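Local coordinates for protein deoxycytidylate deaminase (Cyanophage S-TIM5, PDB 4P9C) that probably deaminates deoxycytidine monophosphate to deoxyuridine monophosphate with the help of a bound zinc ion, at residues K26-G31 against C93-C98. Sequence-based numbering, arbitrary orientation.
Sequences KRMKVG and CTHSPC. With ZN (zinc ion), chain M; DU (2'-deoxyuridine-5'-monophosphate), chain O.
Met28 and His95 meet from opposite directions beside the nucleotide site of this cytidine deaminase fold. Here the loop entering strand 31-35 meets the loop that carries the chain from the neighbouring antiparallel strand 90-93 to helix 99-107. Met28 SD meets the His95 imidazole obliquely, 3.9 Å from the ring centroid. The sulfur stands 32° off the ring normal in this sulfur-aromatic contact. CG of Met28 stands anti to the backbone N (chi1 -162°), which carries the thioether across to the ring.

Thr94 joins the corner after strand 90-93 to the start of strand 31-35. Gly31 N gives a nearly straight hydrogen bond to Thr94 OG1 (3.0 Å, 171°). Thr94 N returns one to Gly31 O at 3.1 Å. Thr94 OG1 is also hydrogen-bonded to His95 ND1 (2.9 Å), and this bond limits the rotation of the imidazole beside Met28.

Val30 lies between Thr94 and the nucleotide. Its CG1 packs on Thr94 OG1, while CG2 touches DU C1' at 3.6 Å. Asn46 hydrogen-bonds Met28 O through ND2 and Val30 N through OD1, and its ND2 also hydrogen-bonds the nucleotide.

At the far end of 93-98, Cys98 binds zinc together with His70 and Cys101. DU O4 is gripped twice. The zinc ion, 2.2 Å from DU O4, sits well off the uracil plane. Cys98 N lies nearer that plane and donates a hydrogen bond to DU O4 at 2.9 Å.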
ATOM      1  N   LYS A  26     -23.553 -27.439  -8.392  1.00 33.89           N
ATOM      2  CA  LYS A  26     -24.298 -28.248  -9.365  1.00 34.97           C
ATOM      3  C   LYS A  26     -25.444 -27.482 -10.050  1.00 34.46           C
ATOM      4  O   LYS A  26     -25.750 -27.742 -11.217  1.00 34.09           O
ATOM      5  CB  LYS A  26     -24.824 -29.545  -8.727  1.00 35.63           C
ATOM      6  CG  LYS A  26     -23.753 -30.429  -8.073  1.00 39.45           C
ATOM      7  CD  LYS A  26     -22.840 -31.113  -9.089  1.00 48.62           C
ATOM      8  CE  LYS A  26     -21.758 -31.944  -8.345  1.00 51.35           C
ATOM      9  NZ  LYS A  26     -20.848 -32.598  -9.403  1.00 55.89           N
ATOM     10  N   ARG A  27     -26.067 -26.548  -9.326  1.00 33.81           N
ATOM     11  CA  ARG A  27     -27.195 -25.756  -9.851  1.00 33.93           C
ATOM     12  C   ARG A  27     -26.766 -24.768 -10.938  1.00 33.66           C
ATOM     13  O   ARG A  27     -27.397 -24.681 -11.998  1.00 33.37           O
ATOM     14  CB  ARG A  27     -27.922 -24.995  -8.726  1.00 33.17           C
ATOM     15  CG  ARG A  27     -28.629 -25.873  -7.694  1.00 32.40           C
ATOM     16  CD  ARG A  27     -29.628 -25.080  -6.843  1.00 33.67           C
ATOM     17  NE  ARG A  27     -30.951 -24.994  -7.468  1.00 36.36           N
ATOM     18  CZ  ARG A  27     -31.520 -23.873  -7.910  1.00 35.51           C
ATOM     19  NH1 ARG A  27     -30.889 -22.711  -7.798  1.00 39.69           N
ATOM     20  NH2 ARG A  27     -32.721 -23.911  -8.468  1.00 40.90           N
ATOM     21  N   MET A  28     -25.693 -24.031 -10.659  1.00 32.94           N
ATOM     22  CA  MET A  28     -25.166 -23.012 -11.565  1.00 32.57           C
ATOM     23  C   MET A  28     -23.741 -22.630 -11.166  1.00 31.42           C
ATOM     24  O   MET A  28     -23.465 -22.374  -9.995  1.00 30.43           O
ATOM     25  CB  MET A  28     -26.063 -21.765 -11.548  1.00 32.99           C
ATOM     26  CG  MET A  28     -25.865 -20.834 -12.737  1.00 37.38           C
ATOM     27  SD  MET A  28     -27.172 -19.597 -12.885  1.00 47.81           S
ATOM     28  CE  MET A  28     -28.492 -20.564 -13.613  1.00 46.84           C
ATOM     29  N   LYS A  29     -22.849 -22.589 -12.151  1.00 30.34           N
ATOM     30  CA  LYS A  29     -21.467 -22.177 -11.923  1.00 28.52           C
ATOM     31  C   LYS A  29     -21.277 -20.710 -12.297  1.00 28.64           C
ATOM     32  O   LYS A  29     -21.479 -20.319 -13.451  1.00 28.99           O
ATOM     33  CB  LYS A  29     -20.504 -23.066 -12.706  1.00 28.16           C
ATOM     34  CG  LYS A  29     -20.361 -24.471 -12.145  1.00 27.33           C
ATOM     35  CD  LYS A  29     -19.387 -25.287 -12.981  1.00 30.47           C
ATOM     36  CE  LYS A  29     -19.124 -26.656 -12.353  1.00 28.89           C
ATOM     37  NZ  LYS A  29     -20.302 -27.570 -12.487  1.00 40.88           N
ATOM     38  N   VAL A  30     -20.896 -19.903 -11.306  1.00 27.73           N
ATOM     39  CA  VAL A  30     -20.824 -18.449 -11.463  1.00 27.53           C
ATOM     40  C   VAL A  30     -19.424 -17.911 -11.148  1.00 27.89           C
ATOM     41  O   VAL A  30     -18.773 -18.365 -10.208  1.00 27.57           O
ATOM     42  CB  VAL A  30     -21.878 -17.722 -10.576  1.00 27.55           C
ATOM     43  CG1 VAL A  30     -21.972 -16.240 -10.935  1.00 27.21           C
ATOM     44  CG2 VAL A  30     -23.250 -18.373 -10.713  1.00 27.96           C
ATOM     45  N   GLY A  31     -18.977 -16.946 -11.950  1.00 27.04           N
ATOM     46  CA  GLY A  31     -17.667 -16.322 -11.772  1.00 25.72           C
ATOM     47  C   GLY A  31     -17.705 -14.809 -11.886  1.00 26.07           C
ATOM     48  O   GLY A  31     -18.438 -14.257 -12.712  1.00 25.33           O
ATOM     49  N   CYS A  93     -18.966 -10.393 -14.826  1.00 26.97           N
ATOM     50  CA  CYS A  93     -19.746 -11.485 -14.247  1.00 27.87           C
ATOM     51  C   CYS A  93     -20.316 -12.400 -15.324  1.00 27.10           C
ATOM     52  O   CYS A  93     -20.733 -11.933 -16.386  1.00 27.12           O
ATOM     53  CB  CYS A  93     -20.883 -10.921 -13.391  1.00 27.49           C
ATOM     54  SG  CYS A  93     -20.320 -10.087 -11.885  1.00 37.59           S
ATOM     55  N   THR A  94     -20.325 -13.702 -15.055  1.00 27.11           N
ATOM     56  CA  THR A  94     -20.912 -14.664 -15.983  1.00 27.41           C
ATOM     57  C   THR A  94     -22.426 -14.496 -15.991  1.00 27.31           C
ATOM     58  O   THR A  94     -23.080 -14.658 -17.023  1.00 27.15           O
ATOM     59  CB  THR A  94     -20.572 -16.112 -15.593  1.00 28.03           C
ATOM     60  OG1 THR A  94     -20.832 -16.306 -14.197  1.00 27.83           O
ATOM     61  CG2 THR A  94     -19.105 -16.414 -15.872  1.00 27.72           C
ATOM     62  N   HIS A  95     -22.961 -14.166 -14.822  1.00 27.25           N
ATOM     63  CA  HIS A  95     -24.384 -13.984 -14.634  1.00 27.74           C
ATOM     64  C   HIS A  95     -24.619 -12.645 -13.962  1.00 28.44           C
ATOM     65  O   HIS A  95     -23.753 -12.142 -13.243  1.00 29.06           O
ATOM     66  CB  HIS A  95     -24.958 -15.113 -13.774  1.00 27.93           C
ATOM     67  CG  HIS A  95     -24.790 -16.475 -14.377  1.00 30.29           C
ATOM     68  ND1 HIS A  95     -23.600 -17.168 -14.330  1.00 34.23           N
ATOM     69  CD2 HIS A  95     -25.663 -17.265 -15.046  1.00 30.79           C
ATOM     70  CE1 HIS A  95     -23.746 -18.329 -14.944  1.00 33.01           C
ATOM     71  NE2 HIS A  95     -24.989 -18.415 -15.386  1.00 32.41           N
ATOM     72  N   SER A  96     -25.796 -12.077 -14.202  1.00 29.87           N
ATOM     73  CA  SER A  96     -26.214 -10.832 -13.568  1.00 29.91           C
ATOM     74  C   SER A  96     -26.353 -11.009 -12.055  1.00 31.21           C
ATOM     75  O   SER A  96     -26.972 -11.974 -11.600  1.00 31.85           O
ATOM     76  CB  SER A  96     -27.541 -10.351 -14.167  1.00 30.34           C
ATOM     77  OG  SER A  96     -28.562 -11.322 -13.993  1.00 28.83           O
ATOM     78  N   PRO A  97     -25.770 -10.080 -11.271  1.00 31.85           N
ATOM     79  CA  PRO A  97     -25.782 -10.165  -9.808  1.00 31.68           C
ATOM     80  C   PRO A  97     -27.186 -10.102  -9.214  1.00 32.24           C
ATOM     81  O   PRO A  97     -28.083  -9.489  -9.799  1.00 32.28           O
ATOM     82  CB  PRO A  97     -24.978  -8.931  -9.373  1.00 31.13           C
ATOM     83  CG  PRO A  97     -24.189  -8.538 -10.570  1.00 31.93           C
ATOM     84  CD  PRO A  97     -25.051  -8.882 -11.738  1.00 32.02           C
ATOM     85  N   CYS A  98     -27.352 -10.735  -8.055  1.00 32.98           N
ATOM     86  CA  CYS A  98     -28.611 -10.706  -7.323  1.00 33.98           C
ATOM     87  C   CYS A  98     -28.804  -9.343  -6.643  1.00 33.62           C
ATOM     88  O   CYS A  98     -27.832  -8.609  -6.465  1.00 33.88           O
ATOM     89  CB  CYS A  98     -28.642 -11.843  -6.293  1.00 33.37           C
ATOM     90  SG  CYS A  98     -27.521 -11.635  -4.894  1.00 38.99           S
TER
HETATM   91 ZN    ZN M 201     -25.418 -12.484  -5.379  1.00 34.39          ZN
HETATM   92  OP3  DU O 203     -29.566 -21.399  -6.345  1.00 33.80           O
HETATM   93  P    DU O 203     -29.736 -20.205  -7.185  1.00 33.01           P
HETATM   94  OP1  DU O 203     -30.824 -20.305  -8.182  1.00 31.78           O
HETATM   95  OP2  DU O 203     -29.657 -18.910  -6.496  1.00 33.22           O
HETATM   96  O5'  DU O 203     -28.455 -20.215  -8.123  1.00 34.06           O
HETATM   97  C5'  DU O 203     -27.443 -21.210  -7.941  1.00 32.65           C
HETATM   98  C4'  DU O 203     -26.080 -20.531  -7.795  1.00 32.98           C
HETATM   99  O4'  DU O 203     -26.183 -19.159  -8.205  1.00 33.67           O
HETATM  100  C3'  DU O 203     -25.709 -20.448  -6.323  1.00 32.55           C
HETATM  101  O3'  DU O 203     -24.783 -21.498  -6.003  1.00 32.03           O
HETATM  102  C2'  DU O 203     -25.017 -19.102  -6.190  1.00 32.71           C
HETATM  103  C1'  DU O 203     -25.044 -18.532  -7.598  1.00 33.32           C
HETATM  104  N1   DU O 203     -25.244 -17.066  -7.574  1.00 34.58           N
HETATM  105  C2   DU O 203     -24.191 -16.253  -7.400  1.00 34.16           C
HETATM  106  O2   DU O 203     -23.066 -16.732  -7.262  1.00 35.08           O
HETATM  107  N3   DU O 203     -24.363 -14.864  -7.374  1.00 34.68           N
HETATM  108  C4   DU O 203     -25.642 -14.318  -7.531  1.00 34.64           C
HETATM  109  O4   DU O 203     -25.800 -13.098  -7.509  1.00 35.64           O
HETATM  110  C5   DU O 203     -26.730 -15.161  -7.710  1.00 33.01           C
HETATM  111  C6   DU O 203     -26.531 -16.536  -7.731  1.00 34.67           C